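Local coordinates for protein epsin-2 (Saccharomyces cerevisiae, PDB 6ENR) that binds membranes enriched in phosphatidylinositol 4,5-bisphosphate or 3,5-bisphosphate, probably through the ENTH domain described here, and is required for endocytosis and actin localization, at residues T78-L83 against L93-N98; K61-K66 against F99-T104; S17-L22 against F53-M58. All blocks are in the same frame, centred on the assembly; numbering follows the deposited sequence.

Contact 1: residues T78-L83 against L93-N98; sequences TVLDYL and LWCREN
L80 reaches from helix 70-86 to C95 and W94 of helix 89-97, and apolar contact between these three side chains makes up the whole meeting. Against C95 the leucine uses its branch point and both methyls: CD1 of L80 lies 3.6 Å from SG of C95, CG of L80 3.7 Å and CD2 of L80 4.0 Å from the same sulfur. The thiol therefore sits against the branched end of the leucine and not against a single methyl. C95 delivers it there with SG anti to its own carbonyl carbon (chi1 -64°).

The aromatic contact is looser and uses one branch. CD2 of L80 stands 4.1 Å from CZ3 of W94, approaching the indole obliquely, while the two side chains cross at about a right angle. No hydrogen bond joins the segments, and the nearest CA atoms, those of L80 and C95, are 8.4 Å apart, so side chains alone bridge the gap. An alanine in place of L80 would lose CG and both methyls, which would probably leave SG of C95 and the CZ3 corner of W94 facing a gap.

L80 is buried, and M56 and L63 of helix 49-63, L129 of helix 120-134 and I102 of helix 99-105 also pack on it, so four other residues from three further helices of the ENTH domain meet this side chain.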
loop_
_atom_site.group_PDB
_atom_site.type_symbol
_atom_site.label_atom_id
_atom_site.label_comp_id
_atom_site.label_asym_id
_atom_site.label_seq_id
_atom_site.Cartn_x
_atom_site.Cartn_y
_atom_site.Cartn_z
ATOM N N THR A 78 1.352 3.485 0.336
ATOM C CA THR A 78 2.596 3.511 1.137
ATOM C C THR A 78 2.816 2.162 1.818
ATOM O O THR A 78 3.979 1.628 1.873
ATOM C CB THR A 78 2.558 4.633 2.192
ATOM O OG1 THR A 78 2.358 5.892 1.505
ATOM C CG2 THR A 78 3.906 4.706 2.982
ATOM N N VAL A 79 1.729 1.641 2.421
ATOM C CA VAL A 79 1.768 0.301 3.085
ATOM C C VAL A 79 2.157 -0.744 2.096
ATOM O O VAL A 79 2.991 -1.593 2.370
ATOM C CB VAL A 79 0.425 -0.034 3.852
ATOM C CG1 VAL A 79 0.413 -1.456 4.327
ATOM C CG2 VAL A 79 0.155 0.916 4.970
ATOM N N LEU A 80 1.573 -0.700 0.882
ATOM C CA LEU A 80 1.855 -1.740 -0.065
ATOM C C LEU A 80 3.353 -1.704 -0.506
ATOM O O LEU A 80 4.033 -2.731 -0.581
ATOM C CB LEU A 80 0.873 -1.589 -1.205
ATOM C CG LEU A 80 0.492 -2.738 -2.060
ATOM C CD1 LEU A 80 0.124 -3.971 -1.250
ATOM C CD2 LEU A 80 -0.595 -2.286 -3.032
ATOM N N ASP A 81 3.813 -0.488 -0.750
ATOM C CA ASP A 81 5.160 -0.234 -1.150
ATOM C C ASP A 81 6.123 -0.829 -0.116
ATOM O O ASP A 81 7.133 -1.428 -0.500
ATOM C CB ASP A 81 5.405 1.298 -1.274
ATOM C CG ASP A 81 6.531 1.661 -2.241
ATOM O OD1 ASP A 81 6.710 0.953 -3.236
ATOM O OD2 ASP A 81 7.221 2.686 -2.044
ATOM N N TYR A 82 5.817 -0.685 1.179
ATOM C CA TYR A 82 6.644 -1.220 2.256
ATOM C C TYR A 82 6.552 -2.753 2.288
ATOM O O TYR A 82 7.549 -3.434 2.320
ATOM C CB TYR A 82 6.244 -0.622 3.617
ATOM C CG TYR A 82 7.231 -0.897 4.705
ATOM C CD1 TYR A 82 8.303 -0.011 4.935
ATOM C CD2 TYR A 82 7.116 -2.002 5.516
ATOM C CE1 TYR A 82 9.240 -0.251 5.960
ATOM C CE2 TYR A 82 8.055 -2.274 6.480
ATOM C CZ TYR A 82 9.123 -1.362 6.683
ATOM O OH TYR A 82 10.020 -1.647 7.616
ATOM N N LEU A 83 5.336 -3.295 2.200
ATOM C CA LEU A 83 5.168 -4.739 2.257
ATOM C C LEU A 83 5.869 -5.482 1.130
ATOM O O LEU A 83 6.380 -6.605 1.308
ATOM C CB LEU A 83 3.677 -5.073 2.297
ATOM C CG LEU A 83 2.909 -4.710 3.542
ATOM C CD1 LEU A 83 1.461 -5.086 3.339
ATOM C CD2 LEU A 83 3.480 -5.296 4.816
ATOM N N LEU A 93 2.812 -11.519 -4.436
ATOM C CA LEU A 93 1.896 -12.316 -5.222
ATOM C C LEU A 93 0.553 -11.699 -5.265
ATOM O O LEU A 93 -0.096 -11.704 -6.328
ATOM C CB LEU A 93 1.787 -13.718 -4.650
ATOM C CG LEU A 93 3.026 -14.562 -4.785
ATOM C CD1 LEU A 93 2.860 -15.849 -3.995
ATOM C CD2 LEU A 93 3.261 -14.824 -6.301
ATOM N N TRP A 94 0.087 -11.156 -4.100
ATOM C CA TRP A 94 -1.168 -10.403 -4.065
ATOM C C TRP A 94 -1.199 -9.234 -5.083
ATOM O O TRP A 94 -2.209 -9.040 -5.798
ATOM C CB TRP A 94 -1.520 -9.917 -2.623
ATOM C CG TRP A 94 -2.900 -9.251 -2.537
ATOM C CD1 TRP A 94 -4.096 -9.836 -2.131
ATOM C CD2 TRP A 94 -3.215 -7.903 -2.874
ATOM N NE1 TRP A 94 -5.127 -8.929 -2.258
ATOM C CE2 TRP A 94 -4.607 -7.719 -2.649
ATOM C CE3 TRP A 94 -2.434 -6.777 -3.275
ATOM C CZ2 TRP A 94 -5.247 -6.499 -2.895
ATOM C CZ3 TRP A 94 -3.086 -5.559 -3.532
ATOM C CH2 TRP A 94 -4.466 -5.424 -3.332
ATOM N N CYS A 95 -0.125 -8.456 -5.137
ATOM C CA CYS A 95 -0.077 -7.296 -6.083
ATOM C C CYS A 95 -0.128 -7.774 -7.542
ATOM O O CYS A 95 -0.874 -7.216 -8.435
ATOM C CB CYS A 95 1.164 -6.419 -5.865
ATOM S SG CYS A 95 1.287 -5.574 -4.299
ATOM N N ARG A 96 0.623 -8.838 -7.793
ATOM C CA ARG A 96 0.546 -9.508 -9.127
ATOM C C ARG A 96 -0.865 -10.038 -9.510
ATOM O O ARG A 96 -1.361 -9.772 -10.589
ATOM C CB ARG A 96 1.683 -10.537 -9.243
ATOM C CG ARG A 96 3.018 -9.848 -9.381
ATOM C CD ARG A 96 4.109 -10.612 -10.125
ATOM N NE ARG A 96 5.290 -9.706 -10.089
ATOM C CZ ARG A 96 6.373 -9.873 -9.317
ATOM N NH1 ARG A 96 6.567 -10.980 -8.560
ATOM N NH2 ARG A 96 7.320 -8.936 -9.317
ATOM N N GLU A 97 -1.573 -10.628 -8.576
ATOM C CA GLU A 97 -2.942 -11.079 -8.775
ATOM C C GLU A 97 -3.913 -9.922 -8.950
ATOM O O GLU A 97 -4.769 -9.998 -9.807
ATOM C CB GLU A 97 -3.385 -11.990 -7.587
ATOM C CG GLU A 97 -2.649 -13.333 -7.618
ATOM C CD GLU A 97 -2.320 -14.005 -6.273
ATOM O OE1 GLU A 97 -2.751 -13.570 -5.163
ATOM O OE2 GLU A 97 -1.605 -15.034 -6.351
ATOM N N ASN A 98 -3.709 -8.817 -8.231
ATOM C CA ASN A 98 -4.565 -7.623 -8.315
ATOM C C ASN A 98 -3.858 -6.422 -8.928
ATOM O O ASN A 98 -4.093 -5.270 -8.536
ATOM C CB ASN A 98 -5.113 -7.363 -6.868
ATOM C CG ASN A 98 -5.756 -8.621 -6.300
ATOM O OD1 ASN A 98 -5.114 -9.416 -5.556
ATOM N ND2 ASN A 98 -6.990 -8.887 -6.743
#

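Contact 2: residues K61-K66 against F99-T104; sequences KRLNDK and FYVIKT
V101, near the start of helix 99-105, packs against L63 and N64 of segment 61-66, joining two parts of the all-helical ENTH domain; 32 residues of mostly helical chain lie between the two segments. The CA atoms of N64 and V101 lie 7.0 Å apart, the closest such pair between the segments.

V101 can be followed outward from its CB, which is carried on a bond directed at the other segment. There the chain forks at once. CG1, anti to the backbone N (chi1 168°), takes the inner partner and approaches CB of L63 to 3.7 Å. This is apolar packing between two buried residues; the leucine side chain also touches S76 and L80 of helix 70-86 and W94 of helix 89-97. CG2, anti to the carbonyl carbon, takes the outer partner: it is 4.0 Å from ND2 of N64 and 4.2 Å from OD1 of N64, so the methyl rests against the amide end. The asparagine and valine side chains cross at about a right angle.

The amide also bonds back within its own stretch of chain. ND2 of N64 donates to the backbone O of D60, a bond that ties the amide down while the methyl lies beside it. N64 is exposed, so one methyl of V101 meets a buried leucine and the other an exposed asparagine.

One turn on, OG1 of T104 donates to O of V101 at 2.8 Å, tilted 30° from the carbonyl plane.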
loop_
_atom_site.group_PDB
_atom_site.type_symbol
_atom_site.label_atom_id
_atom_site.label_comp_id
_atom_site.label_asym_id
_atom_site.label_seq_id
_atom_site.Cartn_x
_atom_site.Cartn_y
_atom_site.Cartn_z
ATOM N N LYS A 61 -9.776 -2.825 0.065
ATOM C CA LYS A 61 -10.874 -1.853 0.210
ATOM C C LYS A 61 -10.459 -0.400 0.041
ATOM O O LYS A 61 -11.079 0.368 -0.728
ATOM C CB LYS A 61 -11.614 -2.026 1.562
ATOM C CG LYS A 61 -12.300 -3.375 1.726
ATOM C CD LYS A 61 -12.653 -3.641 3.205
ATOM C CE LYS A 61 -13.804 -4.601 3.377
ATOM N NZ LYS A 61 -13.596 -5.916 2.718
ATOM N N ARG A 62 -9.359 -0.048 0.678
ATOM C CA ARG A 62 -8.843 1.265 0.647
ATOM C C ARG A 62 -8.181 1.666 -0.632
ATOM O O ARG A 62 -8.306 2.837 -1.041
ATOM C CB ARG A 62 -7.976 1.493 1.914
ATOM C CG ARG A 62 -8.934 1.712 3.038
ATOM C CD ARG A 62 -8.495 2.095 4.402
ATOM N NE ARG A 62 -9.675 2.174 5.274
ATOM C CZ ARG A 62 -9.656 2.513 6.555
ATOM N NH1 ARG A 62 -8.516 2.834 7.171
ATOM N NH2 ARG A 62 -10.794 2.535 7.235
ATOM N N LEU A 63 -7.537 0.725 -1.314
ATOM C CA LEU A 63 -6.984 1.051 -2.648
ATOM C C LEU A 63 -8.060 1.321 -3.680
ATOM O O LEU A 63 -7.788 1.916 -4.705
ATOM C CB LEU A 63 -6.092 -0.055 -3.142
ATOM C CG LEU A 63 -4.762 -0.174 -2.396
ATOM C CD1 LEU A 63 -4.120 -1.505 -2.696
ATOM C CD2 LEU A 63 -3.761 0.891 -2.772
ATOM N N ASN A 64 -9.251 0.781 -3.449
ATOM C CA ASN A 64 -10.362 0.958 -4.340
ATOM C C ASN A 64 -11.160 2.222 -4.060
ATOM O O ASN A 64 -12.188 2.469 -4.745
ATOM C CB ASN A 64 -11.256 -0.301 -4.336
ATOM C CG ASN A 64 -10.704 -1.409 -5.209
ATOM O OD1 ASN A 64 -10.812 -1.310 -6.430
ATOM N ND2 ASN A 64 -9.992 -2.395 -4.620
ATOM N N ASP A 65 -10.716 3.066 -3.105
ATOM C CA ASP A 65 -11.468 4.272 -2.812
ATOM C C ASP A 65 -11.159 5.417 -3.806
ATOM O O ASP A 65 -10.282 5.331 -4.644
ATOM C CB ASP A 65 -11.231 4.737 -1.388
ATOM C CG ASP A 65 -12.496 4.921 -0.647
ATOM O OD1 ASP A 65 -13.376 5.716 -1.118
ATOM O OD2 ASP A 65 -12.591 4.273 0.392
ATOM N N LYS A 66 -11.983 6.441 -3.780
ATOM C CA LYS A 66 -11.864 7.531 -4.772
ATOM C C LYS A 66 -12.185 8.880 -4.187
ATOM O O LYS A 66 -12.562 8.973 -2.994
ATOM C CB LYS A 66 -12.756 7.255 -5.999
ATOM C CG LYS A 66 -13.853 6.215 -5.799
ATOM C CD LYS A 66 -14.416 5.787 -7.144
ATOM C CE LYS A 66 -13.592 4.699 -7.820
ATOM N NZ LYS A 66 -14.315 4.228 -9.043
ATOM N N PHE A 99 -3.098 -6.690 -10.004
ATOM C CA PHE A 99 -2.250 -5.704 -10.618
ATOM C C PHE A 99 -3.069 -4.565 -11.221
ATOM O O PHE A 99 -2.635 -3.440 -11.217
ATOM C CB PHE A 99 -1.402 -6.334 -11.707
ATOM C CG PHE A 99 0.030 -5.882 -11.776
ATOM C CD1 PHE A 99 0.479 -4.702 -11.222
ATOM C CD2 PHE A 99 0.945 -6.645 -12.539
ATOM C CE1 PHE A 99 1.824 -4.332 -11.327
ATOM C CE2 PHE A 99 2.280 -6.275 -12.627
ATOM C CZ PHE A 99 2.704 -5.086 -12.056
ATOM N N TYR A 100 -4.278 -4.885 -11.694
ATOM C CA TYR A 100 -5.195 -3.914 -12.266
ATOM C C TYR A 100 -5.466 -2.755 -11.310
ATOM O O TYR A 100 -5.382 -1.629 -11.715
ATOM C CB TYR A 100 -6.529 -4.596 -12.720
ATOM C CG TYR A 100 -7.314 -5.253 -11.558
ATOM C CD1 TYR A 100 -8.395 -4.572 -10.943
ATOM C CD2 TYR A 100 -6.953 -6.523 -11.020
ATOM C CE1 TYR A 100 -9.085 -5.125 -9.867
ATOM C CE2 TYR A 100 -7.648 -7.072 -9.928
ATOM C CZ TYR A 100 -8.712 -6.381 -9.352
ATOM O OH TYR A 100 -9.405 -6.918 -8.264
ATOM N N VAL A 101 -5.772 -3.052 -10.059
ATOM C CA VAL A 101 -6.065 -2.032 -9.050
ATOM C C VAL A 101 -4.868 -1.071 -9.002
ATOM O O VAL A 101 -5.024 0.142 -9.062
ATOM C CB VAL A 101 -6.196 -2.666 -7.646
ATOM C CG1 VAL A 101 -6.204 -1.596 -6.556
ATOM C CG2 VAL A 101 -7.452 -3.518 -7.524
ATOM N N ILE A 102 -3.675 -1.614 -8.929
ATOM C CA ILE A 102 -2.504 -0.760 -8.841
ATOM C C ILE A 102 -2.287 0.046 -10.107
ATOM O O ILE A 102 -2.030 1.240 -10.071
ATOM C CB ILE A 102 -1.231 -1.532 -8.447
ATOM C CG1 ILE A 102 -1.454 -2.339 -7.150
ATOM C CG2 ILE A 102 -0.098 -0.555 -8.167
ATOM C CD1 ILE A 102 -0.454 -3.454 -6.998
ATOM N N LYS A 103 -2.410 -0.586 -11.244
ATOM C CA LYS A 103 -2.227 0.141 -12.468
ATOM C C LYS A 103 -3.278 1.254 -12.691
ATOM O O LYS A 103 -2.932 2.279 -13.133
ATOM C CB LYS A 103 -2.178 -0.822 -13.653
ATOM C CG LYS A 103 -0.894 -1.624 -13.657
ATOM C CD LYS A 103 -0.980 -2.630 -14.777
ATOM C CE LYS A 103 0.265 -3.516 -14.939
ATOM N NZ LYS A 103 -0.074 -4.660 -15.873
ATOM N N THR A 104 -4.520 1.064 -12.346
ATOM C CA THR A 104 -5.513 2.166 -12.461
ATOM C C THR A 104 -5.040 3.405 -11.638
ATOM O O THR A 104 -5.317 4.556 -11.968
ATOM C CB THR A 104 -6.945 1.717 -12.049
ATOM O OG1 THR A 104 -6.979 1.394 -10.672
ATOM C CG2 THR A 104 -7.508 0.568 -12.810
#

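Contact 3: residues S17-L22 against F53-M58; sequences SSTQVL and FEIMDM
T19 and Q20, in the first turn of helix 19-26, face E54 and I55 of helix 49-63, with the CA atoms of Q20 and E54 6.5 Å apart. Two pairs carry the contact, and their orientations differ.

T19 and I55 cross at about a right angle. OG1 of T19 lies beside the backbone N (chi1 -65°), which puts CG2 anti to that N, and the threonine presents its methyl to the isoleucine: CG2 of T19 is 3.5 Å from CG1 of I55, tighter than usual for two carbons, and 4.0 Å from CD1 of I55. The same methyl lies 4.2 Å from CB of E54. The hydroxyl branch is engaged outside the two segments, where OG1 hydrogen-bonds with D51 and R45. T19 thus divides its branches between apolar packing and a polar network.

Q20 and E54 meet obliquely, amide and carboxylate planes 63° apart. Both chains are bent at chi2, and their ends come together, with NE2 of Q20 2.8 Å from OE1 of E54. OE2 of E54, 3.4 Å from NE2 of Q20, is at a poor angle and not hydrogen-bonded to it. CG of Q20 also lies 4.0 Å from OE2 of E54.

Just before these residues, OG of S18 accepts from N of V21, a classical serine N-cap. The whole is helix-to-helix packing within the ENTH domain: a capped first turn laid against a longer helix, buried at T19 and I55 and polar at its exposed margin.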
loop_
_atom_site.group_PDB
_atom_site.type_symbol
_atom_site.label_atom_id
_atom_site.label_comp_id
_atom_site.label_asym_id
_atom_site.label_seq_id
_atom_site.Cartn_x
_atom_site.Cartn_y
_atom_site.Cartn_z
ATOM N N SER A 17 -1.843 -4.159 19.783
ATOM C CA SER A 17 -3.018 -3.811 19.004
ATOM C C SER A 17 -3.446 -4.934 17.995
ATOM O O SER A 17 -2.635 -5.590 17.395
ATOM C CB SER A 17 -2.758 -2.460 18.302
ATOM O OG SER A 17 -3.752 -2.237 17.354
ATOM N N SER A 18 -4.714 -5.112 17.774
ATOM C CA SER A 18 -5.173 -6.108 16.867
ATOM C C SER A 18 -4.698 -5.655 15.464
ATOM O O SER A 18 -4.385 -4.455 15.238
ATOM C CB SER A 18 -6.644 -6.265 16.916
ATOM O OG SER A 18 -7.370 -5.301 16.168
ATOM N N THR A 19 -4.625 -6.620 14.589
ATOM C CA THR A 19 -4.191 -6.371 13.197
ATOM C C THR A 19 -5.217 -5.487 12.439
ATOM O O THR A 19 -4.832 -4.575 11.740
ATOM C CB THR A 19 -3.919 -7.690 12.461
ATOM O OG1 THR A 19 -2.794 -8.347 13.113
ATOM C CG2 THR A 19 -3.522 -7.428 10.958
ATOM N N GLN A 20 -6.506 -5.735 12.671
ATOM C CA GLN A 20 -7.594 -4.887 12.146
ATOM C C GLN A 20 -7.455 -3.466 12.518
ATOM O O GLN A 20 -7.651 -2.617 11.681
ATOM C CB GLN A 20 -8.970 -5.358 12.646
ATOM C CG GLN A 20 -10.098 -5.044 11.697
ATOM C CD GLN A 20 -11.157 -6.172 11.670
ATOM O OE1 GLN A 20 -12.233 -6.047 12.266
ATOM N NE2 GLN A 20 -10.823 -7.297 11.002
ATOM N N VAL A 21 -7.128 -3.195 13.776
ATOM C CA VAL A 21 -6.913 -1.816 14.253
ATOM C C VAL A 21 -5.616 -1.194 13.701
ATOM O O VAL A 21 -5.540 0.002 13.388
ATOM C CB VAL A 21 -6.836 -1.767 15.814
ATOM C CG1 VAL A 21 -6.450 -0.387 16.290
ATOM C CG2 VAL A 21 -8.136 -2.196 16.452
ATOM N N LEU A 22 -4.572 -1.989 13.620
ATOM C CA LEU A 22 -3.325 -1.515 13.106
ATOM C C LEU A 22 -3.426 -1.090 11.625
ATOM O O LEU A 22 -2.826 -0.032 11.242
ATOM C CB LEU A 22 -2.280 -2.597 13.178
ATOM C CG LEU A 22 -0.886 -2.342 12.728
ATOM C CD1 LEU A 22 -0.232 -1.171 13.431
ATOM C CD2 LEU A 22 -0.065 -3.631 12.990
ATOM N N PHE A 53 -4.409 -12.116 5.604
ATOM C CA PHE A 53 -5.769 -11.965 5.118
ATOM C C PHE A 53 -6.398 -10.646 5.550
ATOM O O PHE A 53 -7.090 -9.919 4.767
ATOM C CB PHE A 53 -6.665 -13.121 5.609
ATOM C CG PHE A 53 -8.137 -12.907 5.296
ATOM C CD1 PHE A 53 -8.634 -13.224 4.052
ATOM C CD2 PHE A 53 -8.956 -12.231 6.201
ATOM C CE1 PHE A 53 -9.997 -13.051 3.777
ATOM C CE2 PHE A 53 -10.307 -11.988 5.911
ATOM C CZ PHE A 53 -10.810 -12.381 4.692
ATOM N N GLU A 54 -6.224 -10.334 6.810
ATOM C CA GLU A 54 -6.784 -9.120 7.338
ATOM C C GLU A 54 -6.169 -7.853 6.757
ATOM O O GLU A 54 -6.896 -6.904 6.365
ATOM C CB GLU A 54 -6.764 -9.049 8.884
ATOM C CG GLU A 54 -7.422 -7.743 9.328
ATOM C CD GLU A 54 -8.835 -7.572 8.736
ATOM O OE1 GLU A 54 -9.567 -8.600 8.844
ATOM O OE2 GLU A 54 -9.179 -6.470 8.123
ATOM N N ILE A 55 -4.859 -7.866 6.653
ATOM C CA ILE A 55 -4.151 -6.711 6.165
ATOM C C ILE A 55 -4.569 -6.413 4.721
ATOM O O ILE A 55 -4.943 -5.265 4.401
ATOM C CB ILE A 55 -2.627 -6.919 6.258
ATOM C CG1 ILE A 55 -2.217 -6.945 7.754
ATOM C CG2 ILE A 55 -1.908 -5.775 5.592
ATOM C CD1 ILE A 55 -0.855 -7.490 7.981
ATOM N N MET A 56 -4.489 -7.433 3.881
ATOM C CA MET A 56 -4.767 -7.306 2.426
ATOM C C MET A 56 -6.222 -7.037 2.173
ATOM O O MET A 56 -6.563 -6.328 1.235
ATOM C CB MET A 56 -4.237 -8.537 1.689
ATOM C CG MET A 56 -2.744 -8.875 1.807
ATOM S SD MET A 56 -1.561 -7.446 1.796
ATOM C CE MET A 56 -1.527 -7.075 0.064
ATOM N N ASP A 57 -7.121 -7.546 3.038
ATOM C CA ASP A 57 -8.552 -7.235 2.924
ATOM C C ASP A 57 -8.789 -5.729 3.036
ATOM O O ASP A 57 -9.549 -5.112 2.210
ATOM C CB ASP A 57 -9.359 -7.962 3.966
ATOM C CG ASP A 57 -10.860 -7.957 3.677
ATOM O OD1 ASP A 57 -11.306 -8.339 2.571
ATOM O OD2 ASP A 57 -11.568 -7.622 4.581
ATOM N N MET A 58 -8.196 -5.134 4.060
ATOM C CA MET A 58 -8.328 -3.714 4.278
ATOM C C MET A 58 -7.637 -2.898 3.226
ATOM O O MET A 58 -8.156 -1.826 2.791
ATOM C CB MET A 58 -7.767 -3.299 5.648
ATOM C CG MET A 58 -7.917 -1.802 5.958
ATOM S SD MET A 58 -9.600 -1.154 5.754
ATOM C CE MET A 58 -10.360 -2.192 7.014
#

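Contact 1 is the most central of the three, about 6 Å between its centre and that of the chain, and wholly apolar; contact 2 is also mainly buried but has one exposed asparagine, and contact 3 lies about 13 Å out with a polar margin. Contacts 2 and 3 both use helix 49-63, yet their centres are about 18 Å apart; they adjoin in sequence and otherwise do not touch. Contact 1 touches segments of both: CD2 of L80 packs on CD1 of L63 at 3.6 Å, and CE3 of W94 meets CE of M56, part of segment 53-58, at 3.5 Å. Along the chain, contact 1 is nested inside the loop that contact 2 closes, whereas contact 3 closes before either opens.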